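Local coordinates for protein hydrogen peroxide-inducible genes activator (Corynebacterium glutamicum, PDB 6G4R) that probably senses hydrogen peroxide as an OxyR-like regulator of the LysR family and controls transcription of peroxide-inducible genes, at residues G103-A108 with G204-D209; P110-S115 with R303-A308. The protein carries 1 engineered substitution. All blocks are in the same frame, centred on the assembly; numbering follows the deposited sequence.

Contact 1: G103-A108 with G204-D209. Engineered in segment 204-209: Ser206 (natural residue Cys). With PEO (hydrogen peroxide), chain E.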
ATOM      1  N   GLY A 103      -1.697   7.737  14.056  1.00 39.49           N
ATOM      2  CA  GLY A 103      -1.599   7.748  12.609  1.00 36.72           C
ATOM      3  C   GLY A 103      -2.646   8.687  12.030  1.00 38.97           C
ATOM      4  O   GLY A 103      -3.809   8.660  12.437  1.00 39.33           O
ATOM      5  N   ILE A 104      -2.213   9.521  11.088  1.00 35.84           N
ATOM      6  CA  ILE A 104      -3.076  10.518  10.468  1.00 37.89           C
ATOM      7  C   ILE A 104      -2.932  10.423   8.957  1.00 33.47           C
ATOM      8  O   ILE A 104      -1.822  10.260   8.439  1.00 32.49           O
ATOM      9  CB  ILE A 104      -2.743  11.945  10.953  1.00 36.07           C
ATOM     10  CG1 ILE A 104      -2.619  11.984  12.478  1.00 29.30           C
ATOM     11  CG2 ILE A 104      -3.820  12.919  10.508  1.00 37.10           C
ATOM     12  CD1 ILE A 104      -2.194  13.329  13.023  1.00 24.84           C
ATOM     13  N   ILE A 105      -4.056  10.523   8.254  1.00 36.42           N
ATOM     14  CA  ILE A 105      -4.072  10.520   6.791  1.00 37.12           C
ATOM     15  C   ILE A 105      -3.401  11.796   6.293  1.00 33.53           C
ATOM     16  O   ILE A 105      -3.437  12.823   6.987  1.00 31.87           O
ATOM     17  CB  ILE A 105      -5.505  10.382   6.253  1.00 40.06           C
ATOM     18  CG1 ILE A 105      -6.411  11.460   6.849  1.00 32.04           C
ATOM     19  CG2 ILE A 105      -6.053   8.993   6.550  1.00 46.65           C
ATOM     20  CD1 ILE A 105      -7.840  11.396   6.356  1.00 30.40           C
ATOM     21  N   PRO A 106      -2.786  11.787   5.106  1.00 40.10           N
ATOM     22  CA  PRO A 106      -2.013  12.964   4.673  1.00 41.43           C
ATOM     23  C   PRO A 106      -2.860  14.186   4.357  1.00 40.69           C
ATOM     24  O   PRO A 106      -2.336  15.305   4.415  1.00 39.07           O
ATOM     25  CB  PRO A 106      -1.271  12.468   3.422  1.00 37.63           C
ATOM     26  CG  PRO A 106      -1.400  10.975   3.438  1.00 37.53           C
ATOM     27  CD  PRO A 106      -2.668  10.667   4.158  1.00 36.96           C
ATOM     28  N   THR A 107      -4.139  14.021   4.027  1.00 44.46           N
ATOM     29  CA  THR A 107      -4.991  15.170   3.742  1.00 45.67           C
ATOM     30  C   THR A 107      -5.521  15.840   5.003  1.00 45.16           C
ATOM     31  O   THR A 107      -6.309  16.786   4.899  1.00 43.91           O
ATOM     32  CB  THR A 107      -6.165  14.758   2.850  1.00 40.04           C
ATOM     33  OG1 THR A 107      -6.913  13.717   3.489  1.00 46.78           O
ATOM     34  CG2 THR A 107      -5.660  14.268   1.501  1.00 36.86           C
ATOM     35  N   ALA A 108      -5.112  15.375   6.180  1.00 40.77           N
ATOM     36  CA  ALA A 108      -5.506  15.990   7.440  1.00 41.52           C
ATOM     37  C   ALA A 108      -4.342  16.276   8.376  1.00 49.72           C
ATOM     38  O   ALA A 108      -4.489  17.129   9.259  1.00 48.33           O
ATOM     39  CB  ALA A 108      -6.524  15.106   8.177  1.00 39.78           C
ATOM     40  N   GLY A 204      -4.913   5.658  -3.687  1.00 89.12           N
ATOM     41  CA  GLY A 204      -4.826   5.296  -2.290  1.00 87.18           C
ATOM     42  C   GLY A 204      -5.232   6.370  -1.309  1.00 79.79           C
ATOM     43  O   GLY A 204      -5.320   6.094  -0.108  1.00 82.01           O
ATOM     44  N   HIS A 205      -5.483   7.585  -1.786  1.00 73.36           N
ATOM     45  CA  HIS A 205      -5.913   8.686  -0.934  1.00 70.79           C
ATOM     46  C   HIS A 205      -7.422   8.618  -0.739  1.00 58.75           C
ATOM     47  O   HIS A 205      -8.170   8.444  -1.706  1.00 58.03           O
ATOM     48  CB  HIS A 205      -5.496  10.032  -1.529  1.00 68.95           C
ATOM     49  CG  HIS A 205      -4.023  10.294  -1.445  1.00 68.18           C
ATOM     50  ND1 HIS A 205      -3.126   9.844  -2.391  1.00 69.35           N
ATOM     51  CD2 HIS A 205      -3.289  10.945  -0.513  1.00 69.28           C
ATOM     52  CE1 HIS A 205      -1.905  10.217  -2.050  1.00 71.04           C
ATOM     53  NE2 HIS A 205      -1.976  10.885  -0.914  1.00 72.72           N
ATOM     54  N   SER A 206      -7.867   8.757   0.513  1.00 58.95           N
ATOM     55  CA  SER A 206      -9.296   8.697   0.804  1.00 58.38           C
ATOM     56  C   SER A 206     -10.062   9.858   0.184  1.00 66.37           C
ATOM     57  O   SER A 206     -11.270   9.734  -0.044  1.00 67.34           O
ATOM     58  CB  SER A 206      -9.526   8.666   2.316  1.00 75.55           C
ATOM     59  OG  SER A 206      -8.969   9.807   2.943  1.00 72.99           O
ATOM     60  N   LEU A 207      -9.391  10.979  -0.093  1.00 63.47           N
ATOM     61  CA  LEU A 207     -10.045  12.095  -0.766  1.00 57.79           C
ATOM     62  C   LEU A 207     -10.385  11.767  -2.215  1.00 66.55           C
ATOM     63  O   LEU A 207     -11.295  12.381  -2.781  1.00 69.97           O
ATOM     64  CB  LEU A 207      -9.156  13.338  -0.691  1.00 57.01           C
ATOM     65  CG  LEU A 207      -9.722  14.665  -1.200  1.00 56.14           C
ATOM     66  CD1 LEU A 207     -10.921  15.087  -0.367  1.00 56.35           C
ATOM     67  CD2 LEU A 207      -8.650  15.742  -1.180  1.00 57.04           C
ATOM     68  N   HIS A 208      -9.678  10.812  -2.823  1.00 65.71           N
ATOM     69  CA  HIS A 208      -9.973  10.418  -4.198  1.00 56.78           C
ATOM     70  C   HIS A 208     -11.357   9.797  -4.319  1.00 64.18           C
ATOM     71  O   HIS A 208     -12.069  10.041  -5.300  1.00 67.84           O
ATOM     72  CB  HIS A 208      -8.906   9.447  -4.702  1.00 59.56           C
ATOM     73  CG  HIS A 208      -9.101   9.018  -6.124  1.00 60.06           C
ATOM     74  ND1 HIS A 208      -8.801   9.823  -7.201  1.00 60.25           N
ATOM     75  CD2 HIS A 208      -9.561   7.855  -6.642  1.00 61.80           C
ATOM     76  CE1 HIS A 208      -9.072   9.176  -8.322  1.00 63.29           C
ATOM     77  NE2 HIS A 208      -9.535   7.979  -8.009  1.00 58.76           N
ATOM     78  N   ASP A 209     -11.762   8.996  -3.333  1.00 64.65           N
ATOM     79  CA  ASP A 209     -13.067   8.352  -3.396  1.00 68.12           C
ATOM     80  C   ASP A 209     -14.172   9.184  -2.764  1.00 63.24           C
ATOM     81  O   ASP A 209     -15.351   8.929  -3.036  1.00 66.18           O
ATOM     82  CB  ASP A 209     -13.006   6.980  -2.719  1.00 78.86           C
ATOM     83  CG  ASP A 209     -11.837   6.143  -3.206  1.00 86.59           C
ATOM     84  OD1 ASP A 209     -10.714   6.330  -2.691  1.00 88.63           O
ATOM     85  OD2 ASP A 209     -12.038   5.302  -4.108  1.00 88.78           O
TER
HETATM   86  O1  PEO E 401      -6.704  11.223   2.269  1.00 31.99           O
HETATM   87  O2  PEO E 401      -5.311  11.031   2.176  1.00 33.66           O
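Thr107 and Leu207 bring their CA atoms to 7.4 Å where the turn after strand 98-104 faces the first turn of helix 206-212, across the cleft of the two-lobed, periplasmic-binding-protein-like regulatory domain of a LysR-type protein. The two segments share no direct hydrogen bond; a hydrogen peroxide molecule, probably from the crystallisation liquor, sits between them and joins them. Its O1 is hydrogen-bonded to Thr107 OG1 at 2.8 Å on one wall and to Ser206 OG, also at 2.8 Å, on the other. Both hydroxyls are folded back between their own backbone N and carbonyl carbon (chi1 58° for Thr107, 59° for Ser206). The Ser206 amide N adds a weak, bent bond to the same O1 (123° at the hydrogen). Ser206 is an engineered replacement for cysteine, at a position consistent with that of the peroxide-reacting cysteine of OxyR proteins. Arg278 also hydrogen-bonds Thr107 OG1, which ties that hydroxyl to strand 265-285. The other oxygen, O2, lies close to the Pro106 ring, His205 and the Thr107 side chain. The CD corner of the Pro106 ring is 3.3 Å from O2, while His205 turns a ring edge to it, CD2 being 3.4 Å from O2, which lies near the ring plane. Ile105, which also packs on helix 136-144, holds CD1 3.9 Å from Ser206 OG. Beside the peroxide, direct apolar contact across the cleft is made where the Thr107 methyl CG2 meets Leu207 CB at 4.2 Å.

Contact 2: P110-S115 with R303-A308; sequences PYILPS and RAFQEA
Ser115 and Ala304 meet where helix 109-123 crosses helix 291-313, two helices of the LysR-type regulatory (substrate-binding-like) domain whose short segments run at 109° to each other with axes 8.3 Å apart. The small side chains of Ser115, Ala304 and Ala308 line the crossing, and each directs its CB at the opposite helix. Ile112 enters from one flank. Its CG1 branch stands anti to the backbone N (chi1 -158°) and carries CD1 across to the backbone between Ala304 and Phe305, 3.9 Å from Phe305 CB and 4.0 Å from Ala304 CB. That methyl also lies beside the Phe305 ring, near its plane and at its edge. The Phe305 ring stacks with Tyr168. Tyr111 contributes mainly through its backbone: its O packs on the Ala308 methyl at 3.7 Å, and its ring meets that of Trp258, the planes inclined. At the more open margin the extended Glu307 lies alongside Ser115, with its carboxylate near Ser115 CB. Farther along, a salt bridge from Arg303 to Glu123 links the same two helices. The one hydrogen bond between the segments joins Ser115 OG to Ala304 O at 2.8 Å; OG and the helical donor Ala308 N approach that oxygen from opposite faces of the carbonyl plane.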
ATOM      1  N   PRO A 110      -1.100  17.813   8.127  1.00 50.29           N
ATOM      2  CA  PRO A 110      -0.463  19.133   8.264  1.00 50.44           C
ATOM      3  C   PRO A 110      -1.427  20.241   8.651  1.00 47.49           C
ATOM      4  O   PRO A 110      -0.971  21.342   8.990  1.00 47.35           O
ATOM      5  CB  PRO A 110       0.130  19.379   6.873  1.00 53.13           C
ATOM      6  CG  PRO A 110      -0.792  18.666   5.962  1.00 50.63           C
ATOM      7  CD  PRO A 110      -1.248  17.436   6.707  1.00 51.80           C
ATOM      8  N   TYR A 111      -2.734  19.988   8.617  1.00 45.06           N
ATOM      9  CA  TYR A 111      -3.731  20.988   8.968  1.00 41.52           C
ATOM     10  C   TYR A 111      -4.294  20.800  10.369  1.00 40.45           C
ATOM     11  O   TYR A 111      -4.893  21.737  10.910  1.00 50.20           O
ATOM     12  CB  TYR A 111      -4.878  20.962   7.950  1.00 44.64           C
ATOM     13  CG  TYR A 111      -4.406  20.809   6.521  1.00 44.65           C
ATOM     14  CD1 TYR A 111      -3.400  21.619   6.009  1.00 42.59           C
ATOM     15  CD2 TYR A 111      -4.949  19.835   5.691  1.00 43.33           C
ATOM     16  CE1 TYR A 111      -2.960  21.476   4.706  1.00 43.23           C
ATOM     17  CE2 TYR A 111      -4.512  19.682   4.389  1.00 49.40           C
ATOM     18  CZ  TYR A 111      -3.519  20.507   3.901  1.00 47.80           C
ATOM     19  OH  TYR A 111      -3.081  20.362   2.604  1.00 42.29           O
ATOM     20  N   ILE A 112      -4.117  19.620  10.962  1.00 32.04           N
ATOM     21  CA  ILE A 112      -4.574  19.367  12.322  1.00 31.94           C
ATOM     22  C   ILE A 112      -3.428  19.357  13.332  1.00 33.27           C
ATOM     23  O   ILE A 112      -3.670  19.593  14.525  1.00 29.56           O
ATOM     24  CB  ILE A 112      -5.360  18.039  12.393  1.00 30.61           C
ATOM     25  CG1 ILE A 112      -6.282  18.018  13.611  1.00 35.99           C
ATOM     26  CG2 ILE A 112      -4.412  16.848  12.434  1.00 31.77           C
ATOM     27  CD1 ILE A 112      -7.534  18.836  13.429  1.00 35.02           C
ATOM     28  N   LEU A 113      -2.192  19.117  12.890  1.00 33.48           N
ATOM     29  CA  LEU A 113      -1.069  18.998  13.819  1.00 32.62           C
ATOM     30  C   LEU A 113      -0.754  20.281  14.580  1.00 52.64           C
ATOM     31  O   LEU A 113      -0.521  20.197  15.799  1.00 63.88           O
ATOM     32  CB  LEU A 113       0.167  18.490  13.067  1.00 30.10           C
ATOM     33  CG  LEU A 113       0.228  16.985  12.806  1.00 37.40           C
ATOM     34  CD1 LEU A 113       1.507  16.616  12.072  1.00 36.40           C
ATOM     35  CD2 LEU A 113       0.113  16.213  14.110  1.00 36.55           C
ATOM     36  N   PRO A 114      -0.693  21.471  13.957  1.00 58.88           N
ATOM     37  CA  PRO A 114      -0.291  22.667  14.726  1.00 55.99           C
ATOM     38  C   PRO A 114      -1.114  22.907  15.982  1.00 54.42           C
ATOM     39  O   PRO A 114      -0.546  23.132  17.057  1.00 49.63           O
ATOM     40  CB  PRO A 114      -0.455  23.802  13.705  1.00 55.80           C
ATOM     41  CG  PRO A 114      -0.292  23.151  12.390  1.00 59.51           C
ATOM     42  CD  PRO A 114      -0.892  21.789  12.530  1.00 57.64           C
ATOM     43  N   SER A 115      -2.443  22.859  15.878  1.00 54.74           N
ATOM     44  CA  SER A 115      -3.274  23.024  17.065  1.00 57.98           C
ATOM     45  C   SER A 115      -3.226  21.791  17.960  1.00 60.34           C
ATOM     46  O   SER A 115      -3.278  21.917  19.188  1.00 57.59           O
ATOM     47  CB  SER A 115      -4.714  23.335  16.660  1.00 66.59           C
ATOM     48  OG  SER A 115      -5.211  22.361  15.760  1.00 78.01           O
ATOM     49  N   ARG A 303     -11.150  19.532  19.543  1.00 39.04           N
ATOM     50  CA  ARG A 303     -10.743  20.909  19.808  1.00 37.52           C
ATOM     51  C   ARG A 303      -9.754  21.402  18.761  1.00 40.14           C
ATOM     52  O   ARG A 303      -9.837  22.553  18.314  1.00 42.10           O
ATOM     53  CB  ARG A 303     -10.136  21.018  21.206  1.00 47.85           C
ATOM     54  CG  ARG A 303     -11.129  20.848  22.341  1.00 49.62           C
ATOM     55  CD  ARG A 303     -10.399  20.782  23.668  1.00 54.46           C
ATOM     56  NE  ARG A 303      -9.507  21.924  23.845  1.00 57.42           N
ATOM     57  CZ  ARG A 303      -8.576  22.005  24.789  1.00 60.57           C
ATOM     58  NH1 ARG A 303      -8.408  21.006  25.644  1.00 60.49           N
ATOM     59  NH2 ARG A 303      -7.809  23.084  24.876  1.00 64.47           N
ATOM     60  N   ALA A 304      -8.803  20.550  18.367  1.00 27.79           N
ATOM     61  CA  ALA A 304      -7.824  20.947  17.361  1.00 35.86           C
ATOM     62  C   ALA A 304      -8.482  21.229  16.017  1.00 43.78           C
ATOM     63  O   ALA A 304      -7.972  22.038  15.234  1.00 47.29           O
ATOM     64  CB  ALA A 304      -6.755  19.863  17.215  1.00 21.34           C
ATOM     65  N   PHE A 305      -9.609  20.574  15.732  1.00 34.01           N
ATOM     66  CA  PHE A 305     -10.312  20.825  14.479  1.00 35.53           C
ATOM     67  C   PHE A 305     -11.020  22.173  14.501  1.00 39.00           C
ATOM     68  O   PHE A 305     -11.024  22.893  13.495  1.00 40.33           O
ATOM     69  CB  PHE A 305     -11.306  19.700  14.197  1.00 36.12           C
ATOM     70  CG  PHE A 305     -12.117  19.908  12.952  1.00 27.43           C
ATOM     71  CD1 PHE A 305     -11.510  19.916  11.707  1.00 23.93           C
ATOM     72  CD2 PHE A 305     -13.489  20.090  13.025  1.00 24.56           C
ATOM     73  CE1 PHE A 305     -12.253  20.106  10.559  1.00 26.45           C
ATOM     74  CE2 PHE A 305     -14.239  20.279  11.880  1.00 25.44           C
ATOM     75  CZ  PHE A 305     -13.620  20.286  10.645  1.00 29.86           C
ATOM     76  N   GLN A 306     -11.631  22.528  15.633  1.00 30.53           N
ATOM     77  CA  GLN A 306     -12.312  23.814  15.726  1.00 41.51           C
ATOM     78  C   GLN A 306     -11.334  24.977  15.630  1.00 42.00           C
ATOM     79  O   GLN A 306     -11.693  26.043  15.117  1.00 49.00           O
ATOM     80  CB  GLN A 306     -13.116  23.889  17.023  1.00 40.77           C
ATOM     81  CG  GLN A 306     -14.327  22.971  17.038  1.00 48.14           C
ATOM     82  CD  GLN A 306     -15.040  22.956  18.375  1.00 62.43           C
ATOM     83  OE1 GLN A 306     -15.039  23.947  19.105  1.00 69.34           O
ATOM     84  NE2 GLN A 306     -15.637  21.818  18.712  1.00 68.81           N
ATOM     85  N   GLU A 307     -10.101  24.798  16.111  1.00 39.60           N
ATOM     86  CA  GLU A 307      -9.078  25.816  15.897  1.00 51.25           C
ATOM     87  C   GLU A 307      -8.670  25.883  14.430  1.00 50.29           C
ATOM     88  O   GLU A 307      -8.372  26.966  13.912  1.00 62.95           O
ATOM     89  CB  GLU A 307      -7.861  25.544  16.782  1.00 58.54           C
ATOM     90  CG  GLU A 307      -8.071  25.886  18.249  1.00 69.82           C
ATOM     91  CD  GLU A 307      -6.858  25.568  19.104  1.00 80.15           C
ATOM     92  OE1 GLU A 307      -5.723  25.743  18.615  1.00 86.04           O
ATOM     93  OE2 GLU A 307      -7.039  25.145  20.266  1.00 82.40           O
ATOM     94  N   ALA A 308      -8.648  24.738  13.745  1.00 42.36           N
ATOM     95  CA  ALA A 308      -8.316  24.735  12.325  1.00 40.36           C
ATOM     96  C   ALA A 308      -9.420  25.387  11.500  1.00 42.48           C
ATOM     97  O   ALA A 308      -9.139  26.083  10.518  1.00 38.29           O
ATOM     98  CB  ALA A 308      -8.059  23.306  11.847  1.00 26.21           C
TER

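Overall arrangement
Both contacts belong to the regulatory domain, and their centres lie 16 Å apart. Strand 98-104 and helix 109-123 follow each other in the chain: the turn after the strand binds the peroxide in contact 1, Ala108 takes the N-cap position, and the helix then runs into contact 2. Ile104 connects the two directly, its CD1 packing 3.9 Å from Leu113 CD2 and 4.2 Å from Ile112 CG2. The settings differ. Contact 1 spans the cleft and is joined largely through a small bound molecule, whereas contact 2 fastens helix 109-123 to helix 291-313 without any ligand. The peroxide's pocket residues, Pro106, Thr107, His205, Ser206 and Leu207, all belong to contact 1.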